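Local atomic coordinates of chromosome partition protein Smc (Pyrococcus furiosus, PDB entry 3KTA), a protein that probably acts in chromosome condensation and partitioning, this C-terminal part completing with an N-terminal chain an ABC-type ATPase head that here binds the adenylate kinase inhibitor AP5A. Residues N7-T12 with D42-G47; E22-L27 with G31-I36; F77-Q82 with Y90-I95; D109-S114 with S118-I123; V128-A133 with E154-I159. All blocks are in the same frame, centred on the assembly; numbering follows the deposited sequence.

Interaction 1 (N7-T12 with D42-G47); sequences NVFMRT and DPFSGG
Phe9 meets Pro43 and Phe44 through CB, CG, CD1, CD2 and CE2 of its side chain. CB lies nearest, with Phe44 CZ 3.4 Å from Phe9 CB, and CG comes next, 3.7 Å from the same Phe44 CZ. On one flank of the ring Phe9 CD1 is 4.0 Å from Phe44 CE1; on the other, Phe9 CE2 approaches Pro43 CB at 3.7 Å. This reach follows from chi1 of 180°, which sets CG opposite the backbone N and carries the ring out from the helix toward Pro43 and Phe44. The two aromatic side chains run past one another in opposite senses, with ring planes inclined by 57°. The SE of selenomethionine Met10 lies in plane at the edge of the Phe9 ring and touches Pro43 CG at 3.9 Å. Phe9, Met10 and Pro43 all pack on Leu37 at the end of strand 32-37, so the 3-10 turn at 43-45 lies against both that strand and helix 4-27, while Ile169 of a neighbouring subunit packs on Phe44.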
# COMPACT_ATOMS: atom_id res chain seq x y z
N ASN B 7 14.30 -25.15 -7.77
CA ASN B 7 13.20 -25.41 -8.70
C ASN B 7 11.98 -24.56 -8.42
O ASN B 7 11.38 -24.01 -9.34
CB ASN B 7 12.82 -26.90 -8.68
CG ASN B 7 13.95 -27.80 -9.16
OD1 ASN B 7 14.69 -27.46 -10.08
ND2 ASN B 7 14.07 -28.95 -8.52
N VAL B 8 11.60 -24.45 -7.15
CA VAL B 8 10.49 -23.60 -6.75
C VAL B 8 10.81 -22.14 -7.07
O VAL B 8 9.97 -21.40 -7.58
CB VAL B 8 10.13 -23.75 -5.25
CG1 VAL B 8 9.01 -22.78 -4.87
CG2 VAL B 8 9.73 -25.19 -4.94
N PHE B 9 12.04 -21.72 -6.78
CA PHE B 9 12.45 -20.35 -7.06
C PHE B 9 12.35 -20.03 -8.54
O PHE B 9 11.77 -19.02 -8.92
CB PHE B 9 13.88 -20.05 -6.57
CG PHE B 9 14.33 -18.64 -6.86
CD1 PHE B 9 14.09 -17.61 -5.95
CD2 PHE B 9 14.98 -18.34 -8.04
CE1 PHE B 9 14.50 -16.31 -6.22
CE2 PHE B 9 15.39 -17.04 -8.32
CZ PHE B 9 15.15 -16.02 -7.41
N MSE B 10 12.91 -20.90 -9.38
CA MSE B 10 12.95 -20.62 -10.81
C MSE B 10 11.56 -20.54 -11.45
O MSE B 10 11.32 -19.73 -12.35
CB MSE B 10 13.87 -21.62 -11.54
CG MSE B 10 15.38 -21.37 -11.26
SE MSE B 10 15.98 -19.57 -11.59
CE MSE B 10 15.13 -19.29 -13.32
N ARG B 11 10.63 -21.36 -10.98
CA ARG B 11 9.25 -21.30 -11.47
C ARG B 11 8.65 -19.95 -11.10
O ARG B 11 7.97 -19.30 -11.90
CB ARG B 11 8.41 -22.45 -10.89
CG ARG B 11 7.01 -22.56 -11.47
CD ARG B 11 6.24 -23.75 -10.88
NE ARG B 11 6.13 -23.69 -9.42
N THR B 12 8.92 -19.51 -9.87
CA THR B 12 8.41 -18.23 -9.41
C THR B 12 9.08 -17.10 -10.17
O THR B 12 8.41 -16.19 -10.64
CB THR B 12 8.62 -18.07 -7.90
OG1 THR B 12 7.85 -19.07 -7.21
CG2 THR B 12 8.17 -16.69 -7.46
N ASP B 42 23.43 -20.11 -9.97
CA ASP B 42 23.03 -20.18 -8.57
C ASP B 42 22.49 -18.83 -8.15
O ASP B 42 23.23 -17.96 -7.70
CB ASP B 42 24.22 -20.55 -7.67
CG ASP B 42 23.86 -20.51 -6.20
OD1 ASP B 42 22.66 -20.64 -5.88
OD2 ASP B 42 24.77 -20.35 -5.35
N PRO B 43 21.18 -18.64 -8.35
CA PRO B 43 20.53 -17.34 -8.15
C PRO B 43 20.73 -16.90 -6.72
O PRO B 43 20.88 -15.71 -6.43
CB PRO B 43 19.04 -17.64 -8.38
CG PRO B 43 19.01 -18.91 -9.16
CD PRO B 43 20.22 -19.69 -8.70
N PHE B 44 20.74 -17.88 -5.84
CA PHE B 44 20.86 -17.62 -4.42
C PHE B 44 22.24 -17.04 -4.06
O PHE B 44 22.46 -16.62 -2.92
CB PHE B 44 20.52 -18.89 -3.63
CG PHE B 44 19.18 -19.48 -4.01
CD1 PHE B 44 18.02 -19.09 -3.36
CD2 PHE B 44 19.07 -20.40 -5.04
CE1 PHE B 44 16.80 -19.62 -3.71
CE2 PHE B 44 17.83 -20.92 -5.40
CZ PHE B 44 16.71 -20.55 -4.73
N SER B 45 23.15 -16.98 -5.04
CA SER B 45 24.48 -16.38 -4.87
C SER B 45 24.58 -14.96 -5.41
O SER B 45 25.66 -14.38 -5.43
CB SER B 45 25.55 -17.24 -5.56
OG SER B 45 25.96 -18.32 -4.75
N GLY B 46 23.46 -14.40 -5.86
CA GLY B 46 23.50 -13.10 -6.50
C GLY B 46 22.18 -12.36 -6.34
O GLY B 46 21.26 -12.88 -5.73
N GLY B 47 22.11 -11.15 -6.88
CA GLY B 47 20.92 -10.32 -6.76
C GLY B 47 19.99 -10.42 -7.96
O GLY B 47 20.17 -11.25 -8.85

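Interaction 2 (E22-L27 with G31-I36); sequences EIFAKL and GSARLI
Phe24 and Ala33 meet without any hydrogen bond passing between the two segments; the shortest polar bond here, 2.9 Å from Leu27 N to Ile23 O, belongs to the helix itself. What crosses is a CH-pi contact. The methyl of Ala33 sits over one face of the Phe24 ring, with CB 3.5 Å from the centroid and only 16° off the normal. It is displaced somewhat toward the root of the ring, where Ala33 CB lies 3.4 Å from Phe24 CG. With chi1 at -173° the ring swings away from the helix backbone N and turns one face to Ala33. There Phe24 CD2 comes within 3.4 Å of Ser32 C, while Gly31 C lies at the ring edge, 4.1 Å from Phe24 CE2. Next to it, Ala25 CA rests 3.7 Å from Gly31 O, a close backbone approach at the turn. Thr73 and Ala76 of helix 67-84 also touch Phe24, so the ring joins that helix to the strand. The strand pairs with 48-53, and the arrangement is that of a helix turning back into an antiparallel hairpin, in the part of an ABC ATPase head whose helix 67-84 begins within the Ser-Gly-Gly of the signature motif.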
# COMPACT_ATOMS: atom_id res chain seq x y z
N GLU B 22 5.78 -7.91 -19.57
CA GLU B 22 4.50 -7.61 -20.19
C GLU B 22 3.89 -6.33 -19.60
O GLU B 22 3.41 -5.45 -20.32
CB GLU B 22 3.54 -8.78 -20.05
CG GLU B 22 3.97 -10.02 -20.84
CD GLU B 22 3.07 -11.21 -20.62
OE1 GLU B 22 2.12 -11.12 -19.82
OE2 GLU B 22 3.32 -12.24 -21.27
N ILE B 23 3.92 -6.23 -18.28
CA ILE B 23 3.33 -5.07 -17.62
C ILE B 23 4.10 -3.79 -17.92
O ILE B 23 3.50 -2.75 -18.17
CB ILE B 23 3.21 -5.30 -16.09
CG1 ILE B 23 2.24 -6.44 -15.83
CG2 ILE B 23 2.74 -4.01 -15.41
CD1 ILE B 23 2.24 -6.96 -14.39
N PHE B 24 5.43 -3.85 -17.92
CA PHE B 24 6.21 -2.67 -18.26
C PHE B 24 5.86 -2.15 -19.65
O PHE B 24 5.67 -0.94 -19.83
CB PHE B 24 7.72 -2.94 -18.18
CG PHE B 24 8.56 -1.71 -18.35
CD1 PHE B 24 8.97 -0.97 -17.25
CD2 PHE B 24 8.93 -1.28 -19.62
CE1 PHE B 24 9.74 0.17 -17.41
CE2 PHE B 24 9.68 -0.14 -19.79
CZ PHE B 24 10.09 0.59 -18.68
N ALA B 25 5.73 -3.06 -20.61
CA ALA B 25 5.41 -2.68 -21.98
C ALA B 25 4.01 -2.06 -22.08
O ALA B 25 3.78 -1.15 -22.87
CB ALA B 25 5.54 -3.88 -22.92
N LYS B 26 3.09 -2.56 -21.26
CA LYS B 26 1.73 -2.01 -21.20
C LYS B 26 1.73 -0.59 -20.63
O LYS B 26 1.10 0.31 -21.19
CB LYS B 26 0.85 -2.92 -20.34
CG LYS B 26 -0.63 -2.59 -20.35
CD LYS B 26 -1.45 -3.84 -20.01
CE LYS B 26 -1.03 -4.43 -18.66
NZ LYS B 26 -1.85 -5.61 -18.27
N LEU B 27 2.44 -0.40 -19.53
CA LEU B 27 2.47 0.90 -18.85
C LEU B 27 3.25 1.95 -19.65
O LEU B 27 2.93 3.13 -19.60
CB LEU B 27 3.07 0.77 -17.45
CG LEU B 27 2.24 -0.05 -16.46
CD1 LEU B 27 2.98 -0.12 -15.11
CD2 LEU B 27 0.84 0.54 -16.29
N GLY B 31 8.02 0.78 -25.05
CA GLY B 31 9.18 0.49 -24.22
C GLY B 31 9.21 -0.97 -23.81
O GLY B 31 8.27 -1.72 -24.06
N SER B 32 10.31 -1.38 -23.19
CA SER B 32 10.45 -2.75 -22.73
C SER B 32 11.37 -2.81 -21.51
O SER B 32 12.16 -1.91 -21.27
CB SER B 32 11.01 -3.64 -23.85
OG SER B 32 12.37 -3.33 -24.13
N ALA B 33 11.25 -3.89 -20.74
CA ALA B 33 12.12 -4.06 -19.59
C ALA B 33 12.25 -5.53 -19.22
O ALA B 33 11.40 -6.35 -19.60
CB ALA B 33 11.61 -3.26 -18.40
N ARG B 34 13.32 -5.86 -18.50
CA ARG B 34 13.60 -7.23 -18.08
C ARG B 34 14.05 -7.31 -16.63
O ARG B 34 14.66 -6.36 -16.10
CB ARG B 34 14.74 -7.85 -18.92
CG ARG B 34 14.44 -8.15 -20.36
CD ARG B 34 15.62 -8.93 -20.96
NE ARG B 34 16.88 -8.20 -20.84
CZ ARG B 34 18.05 -8.73 -20.49
NH1 ARG B 34 18.14 -10.03 -20.21
NH2 ARG B 34 19.13 -7.97 -20.42
N LEU B 35 13.76 -8.44 -16.00
CA LEU B 35 14.40 -8.83 -14.75
C LEU B 35 15.56 -9.77 -15.09
O LEU B 35 15.43 -10.65 -15.95
CB LEU B 35 13.43 -9.55 -13.82
CG LEU B 35 12.15 -8.81 -13.41
CD1 LEU B 35 11.42 -9.60 -12.35
CD2 LEU B 35 12.47 -7.40 -12.92
N ILE B 36 16.69 -9.58 -14.41
CA ILE B 36 17.87 -10.38 -14.69
C ILE B 36 18.46 -10.91 -13.40
O ILE B 36 18.72 -10.14 -12.48
CB ILE B 36 18.94 -9.52 -15.39
CG1 ILE B 36 18.34 -8.85 -16.63
CG2 ILE B 36 20.17 -10.35 -15.74
CD1 ILE B 36 19.24 -7.79 -17.23

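Interaction 3 (F77-Q82 with Y90-I95); sequences FVFAIQ and YLFDEI
Three aromatic rings, Phe79, Phe92 and Tyr90, carry this contact, with Val78 between the last two. Phe79 CZ lies in the plane of the Phe92 ring and at its edge, 3.7 Å from Phe92 CE2; the planes are inclined by 61° and the centroids stand 5.9 Å apart. Val78 CG1 also comes to the Phe92 edge, 4.3 Å from Phe92 CZ. The same methyl bridges to the other ring, with Val78 CG1 4.2 Å from Tyr90 CE2. Tyr90 is met obliquely by the bent aliphatic part of Gln82: Gln82 CG is 3.4 Å from Tyr90 CZ and only 3.1 Å from Tyr90 OH. Because chi1 of Gln82 is -169° and the chain kinks at chi2, its methylenes press on the phenol end while the amide turns off, about 70° from the ring plane. The ring of Tyr90 stacks on that of Phe120 in the adjoining strand. Strand 90-93 runs nearly antiparallel to helix 77-82 and leads, as a Walker B strand does, into Asp93 and Glu94, the latter touching the bound AP5A. Polar groups find partners elsewhere: Gln82 NE2 bonds Ser118 OG, and Tyr90 OH bonds both Ala87 N and Tyr140 OH of a neighbouring subunit. No hydrogen bond crosses between helix and strand, which meet by van der Waals contact, while bonds to outside partners fix the polar ends.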
# COMPACT_ATOMS: atom_id res chain seq x y z
N PHE B 77 7.00 -3.75 -11.36
CA PHE B 77 7.50 -4.81 -10.50
C PHE B 77 6.47 -5.27 -9.46
O PHE B 77 6.25 -6.47 -9.27
CB PHE B 77 8.80 -4.32 -9.82
CG PHE B 77 9.48 -5.37 -8.99
CD1 PHE B 77 10.02 -6.50 -9.58
CD2 PHE B 77 9.60 -5.20 -7.62
CE1 PHE B 77 10.65 -7.46 -8.82
CE2 PHE B 77 10.24 -6.16 -6.85
CZ PHE B 77 10.77 -7.29 -7.46
N VAL B 78 5.84 -4.31 -8.79
CA VAL B 78 4.82 -4.63 -7.79
C VAL B 78 3.70 -5.44 -8.42
O VAL B 78 3.26 -6.47 -7.88
CB VAL B 78 4.23 -3.34 -7.18
CG1 VAL B 78 2.98 -3.67 -6.32
CG2 VAL B 78 5.28 -2.61 -6.36
N PHE B 79 3.23 -4.97 -9.57
CA PHE B 79 2.15 -5.65 -10.26
C PHE B 79 2.53 -7.00 -10.87
O PHE B 79 1.66 -7.87 -11.02
CB PHE B 79 1.46 -4.71 -11.25
CG PHE B 79 0.51 -3.75 -10.58
CD1 PHE B 79 -0.80 -4.13 -10.33
CD2 PHE B 79 0.94 -2.53 -10.11
CE1 PHE B 79 -1.68 -3.29 -9.68
CE2 PHE B 79 0.06 -1.68 -9.45
CZ PHE B 79 -1.26 -2.07 -9.24
N ALA B 80 3.81 -7.19 -11.19
CA ALA B 80 4.31 -8.48 -11.68
C ALA B 80 4.19 -9.53 -10.58
O ALA B 80 3.81 -10.67 -10.82
CB ALA B 80 5.79 -8.35 -12.15
N ILE B 81 4.53 -9.12 -9.36
CA ILE B 81 4.35 -9.98 -8.21
C ILE B 81 2.85 -10.23 -7.96
O ILE B 81 2.43 -11.36 -7.74
CB ILE B 81 5.00 -9.36 -6.96
CG1 ILE B 81 6.50 -9.19 -7.19
CG2 ILE B 81 4.77 -10.24 -5.74
CD1 ILE B 81 7.21 -8.41 -6.08
N GLN B 82 2.06 -9.16 -7.99
CA GLN B 82 0.64 -9.28 -7.68
C GLN B 82 -0.03 -10.29 -8.60
O GLN B 82 -0.90 -11.05 -8.17
CB GLN B 82 -0.04 -7.91 -7.78
CG GLN B 82 -1.47 -7.89 -7.22
CD GLN B 82 -2.51 -8.31 -8.24
OE1 GLN B 82 -2.26 -8.31 -9.45
NE2 GLN B 82 -3.70 -8.65 -7.75
N TYR B 90 -3.49 -3.98 -1.10
CA TYR B 90 -2.40 -3.07 -1.40
C TYR B 90 -2.83 -1.71 -0.90
O TYR B 90 -4.00 -1.35 -1.04
CB TYR B 90 -2.12 -3.02 -2.92
CG TYR B 90 -1.58 -4.34 -3.39
CD1 TYR B 90 -2.43 -5.41 -3.62
CD2 TYR B 90 -0.20 -4.54 -3.54
CE1 TYR B 90 -1.94 -6.65 -3.98
CE2 TYR B 90 0.29 -5.78 -3.92
CZ TYR B 90 -0.58 -6.82 -4.14
OH TYR B 90 -0.10 -8.06 -4.49
N LEU B 91 -1.89 -0.97 -0.32
CA LEU B 91 -2.14 0.40 0.12
C LEU B 91 -1.15 1.27 -0.60
O LEU B 91 0.06 1.08 -0.48
CB LEU B 91 -1.96 0.52 1.63
CG LEU B 91 -2.01 1.94 2.19
CD1 LEU B 91 -3.38 2.56 2.03
CD2 LEU B 91 -1.65 1.85 3.66
N PHE B 92 -1.66 2.18 -1.42
CA PHE B 92 -0.82 3.04 -2.24
C PHE B 92 -1.12 4.49 -1.87
O PHE B 92 -2.25 4.94 -2.05
CB PHE B 92 -1.17 2.89 -3.73
CG PHE B 92 -0.80 1.56 -4.35
CD1 PHE B 92 0.18 0.74 -3.82
CD2 PHE B 92 -1.43 1.18 -5.53
CE1 PHE B 92 0.52 -0.47 -4.44
CE2 PHE B 92 -1.12 -0.02 -6.16
CZ PHE B 92 -0.14 -0.85 -5.63
N ASP B 93 -0.12 5.23 -1.41
CA ASP B 93 -0.32 6.64 -1.03
C ASP B 93 0.35 7.61 -2.03
O ASP B 93 1.57 7.78 -2.01
CB ASP B 93 0.26 6.85 0.36
CG ASP B 93 -0.16 8.17 0.99
OD1 ASP B 93 -0.67 9.06 0.27
OD2 ASP B 93 0.00 8.29 2.22
N GLU B 94 -0.45 8.23 -2.89
CA GLU B 94 0.02 9.18 -3.89
C GLU B 94 1.18 8.63 -4.74
O GLU B 94 2.20 9.29 -4.95
CB GLU B 94 0.30 10.55 -3.27
CG GLU B 94 -0.93 11.15 -2.64
CD GLU B 94 -0.76 12.60 -2.23
OE1 GLU B 94 -1.18 12.94 -1.11
OE2 GLU B 94 -0.23 13.41 -3.04
N ILE B 95 0.97 7.43 -5.27
CA ILE B 95 1.98 6.74 -6.08
C ILE B 95 2.03 7.32 -7.48
O ILE B 95 2.92 6.99 -8.25
CB ILE B 95 1.72 5.22 -6.18
CG1 ILE B 95 0.30 4.93 -6.69
CG2 ILE B 95 1.99 4.54 -4.84
CD1 ILE B 95 0.18 3.70 -7.56

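Interaction 4 (D109-S114 with S118-I123); sequences DLIKES and SQFIVI
In the beta-alpha-beta crossover formed by strand 89-93, helix 101-114 and strand 119-123, Ile111 and Ser114 bring the end of the helix onto Phe120. Ile111 CG2 lies 3.9 Å from Phe120 CG, near the root of the ring, while Ser114 CB touches the far end, 3.6 Å from Phe120 CZ. Farther along the strand, Ile111 CD1 reaches Val122 CG2 at 4.3 Å. The turn is closed by one backbone bond: Ser118 N donates to Ser114 O at 3.1 Å, in the carbonyl plane and with an N-H...O angle of 149°. The hydroxyl of Ser114 folds back over its own helix, chi1 -61°, and Ser114 OG gives a 2.8 Å bond to Leu110 O. That carbonyl also accepts from Ser114 N, the two donors arriving from opposite faces of its plane. Phe79 packs on Leu110, Ile111 and Ser114. Helix and strand run roughly antiparallel, at 146°, and the strand's parallel ladder continues into a neighbouring subunit, as expected for the core sheet of a two-chain ABC ATPase head.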
# COMPACT_ATOMS: atom_id res chain seq x y z
N ASP B 109 -5.93 1.64 -14.87
CA ASP B 109 -6.51 0.50 -15.57
C ASP B 109 -5.94 -0.82 -15.03
O ASP B 109 -6.67 -1.80 -14.91
CB ASP B 109 -6.24 0.58 -17.07
CG ASP B 109 -7.08 1.64 -17.77
OD1 ASP B 109 -7.94 2.27 -17.12
OD2 ASP B 109 -6.85 1.84 -18.98
N LEU B 110 -4.65 -0.83 -14.72
CA LEU B 110 -4.00 -2.03 -14.17
C LEU B 110 -4.53 -2.31 -12.76
O LEU B 110 -4.74 -3.46 -12.38
CB LEU B 110 -2.48 -1.82 -14.16
CG LEU B 110 -1.59 -2.91 -13.55
CD1 LEU B 110 -1.84 -4.24 -14.23
CD2 LEU B 110 -0.14 -2.47 -13.70
N ILE B 111 -4.74 -1.26 -11.97
CA ILE B 111 -5.37 -1.43 -10.66
C ILE B 111 -6.78 -2.02 -10.78
O ILE B 111 -7.10 -2.98 -10.08
CB ILE B 111 -5.39 -0.10 -9.85
CG1 ILE B 111 -3.99 0.23 -9.32
CG2 ILE B 111 -6.39 -0.19 -8.68
CD1 ILE B 111 -3.80 1.72 -8.95
N LYS B 112 -7.59 -1.47 -11.69
CA LYS B 112 -8.95 -1.97 -11.89
C LYS B 112 -8.95 -3.47 -12.24
O LYS B 112 -9.69 -4.25 -11.64
CB LYS B 112 -9.64 -1.18 -13.00
CG LYS B 112 -11.12 -1.50 -13.14
CD LYS B 112 -11.90 -0.86 -12.02
CE LYS B 112 -13.38 -0.86 -12.31
NZ LYS B 112 -14.14 -0.44 -11.12
N GLU B 113 -8.11 -3.87 -13.18
CA GLU B 113 -8.01 -5.29 -13.56
C GLU B 113 -7.53 -6.14 -12.38
O GLU B 113 -8.10 -7.21 -12.09
CB GLU B 113 -7.08 -5.46 -14.75
CG GLU B 113 -6.90 -6.92 -15.18
CD GLU B 113 -8.17 -7.53 -15.73
OE1 GLU B 113 -9.10 -6.78 -16.09
OE2 GLU B 113 -8.24 -8.78 -15.82
N SER B 114 -6.51 -5.65 -11.69
CA SER B 114 -5.93 -6.41 -10.57
C SER B 114 -6.89 -6.52 -9.40
O SER B 114 -6.77 -7.44 -8.58
CB SER B 114 -4.62 -5.76 -10.10
OG SER B 114 -3.68 -5.76 -11.16
N SER B 118 -7.20 -8.81 -5.78
CA SER B 118 -6.73 -8.18 -4.54
C SER B 118 -7.51 -6.91 -4.26
O SER B 118 -8.03 -6.28 -5.19
CB SER B 118 -5.24 -7.81 -4.65
OG SER B 118 -4.42 -8.94 -4.87
N GLN B 119 -7.55 -6.50 -3.00
CA GLN B 119 -8.12 -5.22 -2.60
C GLN B 119 -7.07 -4.12 -2.79
O GLN B 119 -5.89 -4.33 -2.50
CB GLN B 119 -8.54 -5.31 -1.13
CG GLN B 119 -9.07 -4.02 -0.53
CD GLN B 119 -9.53 -4.26 0.90
OE1 GLN B 119 -8.77 -4.81 1.71
NE2 GLN B 119 -10.76 -3.88 1.21
N PHE B 120 -7.50 -2.96 -3.29
CA PHE B 120 -6.62 -1.81 -3.44
C PHE B 120 -7.19 -0.61 -2.72
O PHE B 120 -8.37 -0.26 -2.93
CB PHE B 120 -6.44 -1.48 -4.93
CG PHE B 120 -5.57 -2.46 -5.64
CD1 PHE B 120 -6.10 -3.65 -6.13
CD2 PHE B 120 -4.20 -2.23 -5.76
CE1 PHE B 120 -5.28 -4.57 -6.77
CE2 PHE B 120 -3.39 -3.15 -6.38
CZ PHE B 120 -3.92 -4.32 -6.88
N ILE B 121 -6.36 0.03 -1.90
CA ILE B 121 -6.76 1.27 -1.24
C ILE B 121 -5.75 2.32 -1.68
O ILE B 121 -4.55 2.19 -1.43
CB ILE B 121 -6.70 1.13 0.30
CG1 ILE B 121 -7.70 0.06 0.76
CG2 ILE B 121 -7.00 2.47 0.98
CD1 ILE B 121 -7.40 -0.46 2.16
N VAL B 122 -6.23 3.36 -2.36
CA VAL B 122 -5.33 4.27 -3.05
C VAL B 122 -5.66 5.71 -2.66
O VAL B 122 -6.77 6.17 -2.89
CB VAL B 122 -5.50 4.13 -4.59
CG1 VAL B 122 -4.59 5.12 -5.32
CG2 VAL B 122 -5.21 2.70 -5.04
N ILE B 123 -4.69 6.41 -2.08
CA ILE B 123 -4.84 7.83 -1.81
C ILE B 123 -4.33 8.61 -3.00
O ILE B 123 -3.23 8.34 -3.49
CB ILE B 123 -4.01 8.23 -0.59
CG1 ILE B 123 -4.52 7.51 0.66
CG2 ILE B 123 -4.07 9.76 -0.43
CD1 ILE B 123 -3.54 7.53 1.84

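Interaction 5 (V128-A133 with E154-I159); sequences VMMANA and EKAMKI
This is a small apolar contact between two helices near the C-terminal end of the chain, carried by selenomethionine Met130 on one side and by Ala156 and selenomethionine Met157 on the other. Met130 belongs to helix 127-130 and extends toward helix 153-164. Its chain bends at chi3, and Met130 SE lies 3.4 Å from Ala156 CB, so the alanine methyl is met near the end of the long side chain. Met157 is curled at both chi2 and chi3, which brings its terminal methyl back toward Met130; the two long side chains pass alongside in opposite senses. The modelled separation of Met130 SE and Met157 CE is too short to be taken at face value, the Met130 methyl is also set unusually tight against Ala156, and the placement of these ends is doubtful in detail. Between the two segments the chain forms the antiparallel hairpin of strands 135-142 and 145-150. Ile136 on its first strand touches both Met130 and Ala156, which makes the hairpin the third element of the cluster. A type I turn runs from Met130 to Ala133, closed by a 3.0 Å bond from Ala133 N to Met130 O, and leads toward that first strand. The ABC ATPase head is completed here by its other chain: Val32 of a neighbouring subunit packs on Met130, and Ala30 of that subunit on Ala133.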
# COMPACT_ATOMS: atom_id res chain seq x y z
N VAL B 128 -7.84 11.15 -12.99
CA VAL B 128 -7.71 10.00 -13.87
C VAL B 128 -7.36 8.73 -13.10
O VAL B 128 -7.52 7.63 -13.63
CB VAL B 128 -6.70 10.24 -15.01
CG1 VAL B 128 -7.20 11.35 -15.90
CG2 VAL B 128 -5.36 10.61 -14.47
N MSE B 129 -6.88 8.88 -11.87
CA MSE B 129 -6.67 7.73 -10.99
C MSE B 129 -7.97 7.27 -10.34
O MSE B 129 -8.20 6.06 -10.24
CB MSE B 129 -5.64 8.03 -9.89
CG MSE B 129 -5.47 6.89 -8.86
SE MSE B 129 -4.71 5.25 -9.60
CE MSE B 129 -2.85 5.69 -9.30
N MSE B 130 -8.78 8.25 -9.90
CA MSE B 130 -10.01 8.11 -9.08
C MSE B 130 -11.23 7.59 -9.85
O MSE B 130 -12.10 6.92 -9.28
CB MSE B 130 -10.36 9.50 -8.39
CG MSE B 130 -11.63 10.44 -8.95
SE MSE B 130 -12.12 11.58 -7.46
CE MSE B 130 -12.38 10.16 -6.15
N ALA B 131 -11.29 7.90 -11.14
CA ALA B 131 -12.57 7.93 -11.86
C ALA B 131 -13.35 6.63 -11.85
O ALA B 131 -14.59 6.65 -11.79
CB ALA B 131 -12.33 8.40 -13.29
N ASN B 132 -12.64 5.51 -11.93
CA ASN B 132 -13.28 4.20 -11.97
C ASN B 132 -13.15 3.40 -10.68
O ASN B 132 -13.30 2.18 -10.70
CB ASN B 132 -12.73 3.37 -13.13
CG ASN B 132 -13.08 3.97 -14.47
OD1 ASN B 132 -14.21 4.40 -14.70
ND2 ASN B 132 -12.10 4.01 -15.38
N ALA B 133 -12.88 4.07 -9.57
CA ALA B 133 -12.86 3.39 -8.27
C ALA B 133 -14.24 2.82 -7.96
O ALA B 133 -15.26 3.37 -8.40
CB ALA B 133 -12.44 4.36 -7.19
N GLU B 154 -19.40 12.73 -8.80
CA GLU B 154 -19.60 14.15 -9.08
C GLU B 154 -19.05 15.02 -7.96
O GLU B 154 -18.42 16.04 -8.22
CB GLU B 154 -21.09 14.45 -9.34
CG GLU B 154 -21.40 15.90 -9.66
CD GLU B 154 -21.79 16.70 -8.42
OE1 GLU B 154 -22.30 16.09 -7.45
OE2 GLU B 154 -21.60 17.94 -8.42
N LYS B 155 -19.28 14.60 -6.71
CA LYS B 155 -18.79 15.37 -5.57
C LYS B 155 -17.26 15.29 -5.48
O LYS B 155 -16.59 16.29 -5.19
CB LYS B 155 -19.40 14.88 -4.26
CG LYS B 155 -20.84 15.35 -4.02
CD LYS B 155 -21.31 14.98 -2.62
N ALA B 156 -16.72 14.09 -5.70
CA ALA B 156 -15.27 13.92 -5.62
C ALA B 156 -14.58 14.77 -6.68
O ALA B 156 -13.51 15.33 -6.42
CB ALA B 156 -14.89 12.47 -5.77
N MSE B 157 -15.18 14.87 -7.86
CA MSE B 157 -14.59 15.67 -8.94
C MSE B 157 -14.52 17.15 -8.59
O MSE B 157 -13.53 17.81 -8.89
CB MSE B 157 -15.34 15.47 -10.26
CG MSE B 157 -15.14 14.09 -10.85
SE MSE B 157 -13.29 13.81 -11.39
CE MSE B 157 -12.43 13.64 -9.66
N LYS B 158 -15.57 17.67 -7.96
CA LYS B 158 -15.56 19.05 -7.51
C LYS B 158 -14.44 19.26 -6.49
O LYS B 158 -13.75 20.28 -6.51
CB LYS B 158 -16.90 19.43 -6.90
CG LYS B 158 -18.04 19.52 -7.89
N ILE B 159 -14.28 18.30 -5.60
CA ILE B 159 -13.26 18.39 -4.57
C ILE B 159 -11.86 18.43 -5.18
O ILE B 159 -11.00 19.19 -4.73
CB ILE B 159 -13.38 17.24 -3.54
CG1 ILE B 159 -14.47 17.59 -2.52
CG2 ILE B 159 -12.05 17.01 -2.85
CD1 ILE B 159 -15.11 16.39 -1.84

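From the N terminus, helix 4-27 opens interaction 1, which closes a long loop when the chain returns at 42-47. Nested inside that loop, interaction 2 closes the short turn from the end of the same helix into strand 32-37. The remaining contacts follow in series, and none cross. Interaction 3 ties helix 67-84 to strand 89-93, and interaction 4 ties helix 101-114 to the adjoining parallel strand 119-123; their centres are 8 Å apart. Ile23 joins interaction 2 to both, packing on Phe79 and Leu110. Interaction 5 links the helix after that strand to the C-terminal helix, and Lys112 of interaction 4 bonds to Asn132 there. Interactions 1 and 5 lie 43 Å apart between centres.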